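Local coordinates for cupin type-2 domain-containing protein (Klebsiella pneumoniae subsp. pneumoniae MGH 78578, PDB 3H8U) that is of unknown function but belongs to the cupin superfamily and probably binds a metal ion within its double-stranded beta-helix barrel, at residues Gly60-Thr65 with Phe109-Ala114. Sequence-based numbering, arbitrary orientation.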
loop_
_atom_site.group_PDB
_atom_site.type_symbol
_atom_site.label_atom_id
_atom_site.label_comp_id
_atom_site.label_asym_id
_atom_site.label_seq_id
_atom_site.Cartn_x
_atom_site.Cartn_y
_atom_site.Cartn_z
ATOM N N GLY A 60 -9.575 -4.132 12.749
ATOM C CA GLY A 60 -8.536 -3.623 11.859
ATOM C C GLY A 60 -9.062 -3.406 10.474
ATOM O O GLY A 60 -10.092 -3.992 10.100
ATOM N N GLN A 61 -8.391 -2.519 9.751
ATOM C CA GLN A 61 -8.621 -2.264 8.340
ATOM C C GLN A 61 -7.524 -2.933 7.527
ATOM O O GLN A 61 -6.333 -2.886 7.901
ATOM C CB GLN A 61 -8.618 -0.755 8.073
ATOM C CG GLN A 61 -8.773 -0.405 6.594
ATOM C CD GLN A 61 -8.908 1.044 6.392
ATOM O OE1 GLN A 61 -9.577 1.732 7.201
ATOM N NE2 GLN A 61 -8.381 1.539 5.269
ATOM N N ASP A 62 -7.924 -3.570 6.427
ATOM C CA ASP A 62 -7.005 -4.189 5.505
ATOM C C ASP A 62 -7.113 -3.494 4.145
ATOM O O ASP A 62 -8.143 -3.556 3.462
ATOM C CB ASP A 62 -7.315 -5.679 5.368
ATOM C CG ASP A 62 -6.239 -6.448 4.620
ATOM O OD1 ASP A 62 -5.210 -5.844 4.190
ATOM O OD2 ASP A 62 -6.441 -7.694 4.474
ATOM N N THR A 63 -6.045 -2.807 3.792
ATOM C CA THR A 63 -5.956 -2.065 2.549
ATOM C C THR A 63 -5.025 -2.819 1.598
ATOM O O THR A 63 -3.845 -3.031 1.911
ATOM C CB THR A 63 -5.420 -0.616 2.766
ATOM O OG1 THR A 63 -6.255 0.061 3.714
ATOM C CG2 THR A 63 -5.473 0.146 1.430
ATOM N N TRP A 64 -5.565 -3.231 0.448
ATOM C CA TRP A 64 -4.787 -3.903 -0.566
ATOM C C TRP A 64 -4.469 -3.002 -1.732
ATOM O O TRP A 64 -5.335 -2.307 -2.247
ATOM C CB TRP A 64 -5.531 -5.102 -1.158
ATOM C CG TRP A 64 -5.917 -6.197 -0.253
ATOM C CD1 TRP A 64 -5.673 -6.312 1.080
ATOM C CD2 TRP A 64 -6.584 -7.403 -0.643
ATOM N NE1 TRP A 64 -6.145 -7.509 1.537
ATOM C CE2 TRP A 64 -6.725 -8.192 0.509
ATOM C CE3 TRP A 64 -7.062 -7.896 -1.869
ATOM C CZ2 TRP A 64 -7.325 -9.446 0.493
ATOM C CZ3 TRP A 64 -7.662 -9.150 -1.890
ATOM C CH2 TRP A 64 -7.788 -9.914 -0.721
ATOM N N THR A 65 -3.208 -3.034 -2.180
ATOM C CA THR A 65 -2.835 -2.334 -3.406
ATOM C C THR A 65 -2.362 -3.376 -4.426
ATOM O O THR A 65 -1.397 -4.094 -4.205
ATOM C CB THR A 65 -1.751 -1.246 -3.132
ATOM O OG1 THR A 65 -2.305 -0.205 -2.326
ATOM C CG2 THR A 65 -1.277 -0.657 -4.437
ATOM N N PHE A 109 -0.463 -8.493 -4.696
ATOM C CA PHE A 109 -0.855 -7.280 -4.000
ATOM C C PHE A 109 -0.125 -7.122 -2.685
ATOM O O PHE A 109 0.424 -8.071 -2.141
ATOM C CB PHE A 109 -2.379 -7.192 -3.790
ATOM C CG PHE A 109 -2.937 -8.227 -2.895
ATOM C CD1 PHE A 109 -3.232 -9.499 -3.386
ATOM C CD2 PHE A 109 -3.196 -7.953 -1.569
ATOM C CE1 PHE A 109 -3.774 -10.465 -2.574
ATOM C CE2 PHE A 109 -3.730 -8.931 -0.730
ATOM C CZ PHE A 109 -4.044 -10.185 -1.251
ATOM N N VAL A 110 -0.114 -5.876 -2.240
ATOM C CA VAL A 110 0.468 -5.489 -0.987
ATOM C C VAL A 110 -0.711 -5.203 -0.075
ATOM O O VAL A 110 -1.527 -4.324 -0.353
ATOM C CB VAL A 110 1.335 -4.241 -1.136
ATOM C CG1 VAL A 110 1.803 -3.734 0.286
ATOM C CG2 VAL A 110 2.514 -4.529 -2.059
ATOM N N SER A 111 -0.750 -5.934 1.030
ATOM C CA SER A 111 -1.714 -5.735 2.098
ATOM C C SER A 111 -1.118 -4.957 3.281
ATOM O O SER A 111 -0.061 -5.347 3.809
ATOM C CB SER A 111 -2.187 -7.097 2.613
ATOM O OG SER A 111 -2.826 -6.975 3.867
ATOM N N VAL A 112 -1.823 -3.898 3.696
ATOM C CA VAL A 112 -1.482 -3.164 4.901
ATOM C C VAL A 112 -2.655 -3.300 5.876
ATOM O O VAL A 112 -3.709 -2.718 5.644
ATOM C CB VAL A 112 -1.174 -1.682 4.617
ATOM C CG1 VAL A 112 -0.747 -0.942 5.943
ATOM C CG2 VAL A 112 -0.100 -1.554 3.526
ATOM N N VAL A 113 -2.439 -4.074 6.942
ATOM C CA VAL A 113 -3.425 -4.235 8.014
ATOM C C VAL A 113 -3.080 -3.299 9.155
ATOM O O VAL A 113 -1.923 -3.273 9.594
ATOM C CB VAL A 113 -3.452 -5.687 8.509
ATOM C CG1 VAL A 113 -4.311 -5.842 9.761
ATOM C CG2 VAL A 113 -3.991 -6.591 7.383
ATOM N N ALA A 114 -4.066 -2.532 9.615
ATOM C CA ALA A 114 -3.853 -1.575 10.699
ATOM C C ALA A 114 -5.010 -1.657 11.685
ATOM O O ALA A 114 -6.177 -1.673 11.263
ATOM C CB ALA A 114 -3.734 -0.152 10.147
HETATM O O HOH W 1 -5.261 -0.209 6.213
#
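Trp64 lays its indole on the ring of Phe109, and this stack is the tight end of the contact. The Trp64 six-membered ring and the Phe109 ring have centroids 4.0 Å apart, their planes inclined by 25°. Phe109 CE2 comes closest, 3.2 Å from Trp64 CD2. Phe109 gets there by setting CG between its own N and carbonyl carbon (chi1 65°); Trp44 stacks on it too, while Tyr73 meets Trp64 edge-to-face. Further along the same face, Ser111 OG donates to Asp62 OD1 at 2.7 Å, on the syn side of the carboxylate. Asp62 OD2, the other oxygen, takes the indole N-H of Trp64 from above the carboxylate plane (NE1 to OD2 3.0 Å) and is also hydrogen-bonded to His97 NE2, so three groups fix the rotation of this buried acid. Val113 CG2 lies 3.5 Å from Asp62 OD1.

The opposite face is looser across the two strands. Thr63 and Val112 sit side by side without close side-chain contact, and a water links Thr63 OG1 to Val112 O, 3.0 Å from the latter. Gln61, extended with CG anti to its N (chi1 177°), donates from NE2 to Thr63 OG1, while OE1 accepts a hydrogen bond from Thr36 OG1 of the second subunit; Thr65, Val110 and Ala114 also pack on that subunit.

Six backbone hydrogen bonds tie Gln61, Thr63 and Thr65 to Ala114, Val112 and Val110. This is a regular antiparallel ladder between neighbouring strands of the cupin double-stranded beta-helix, the Asp62, Trp64 and Ser111 face turned into the barrel and the Gln61, Thr65 and Val110 face to the second subunit.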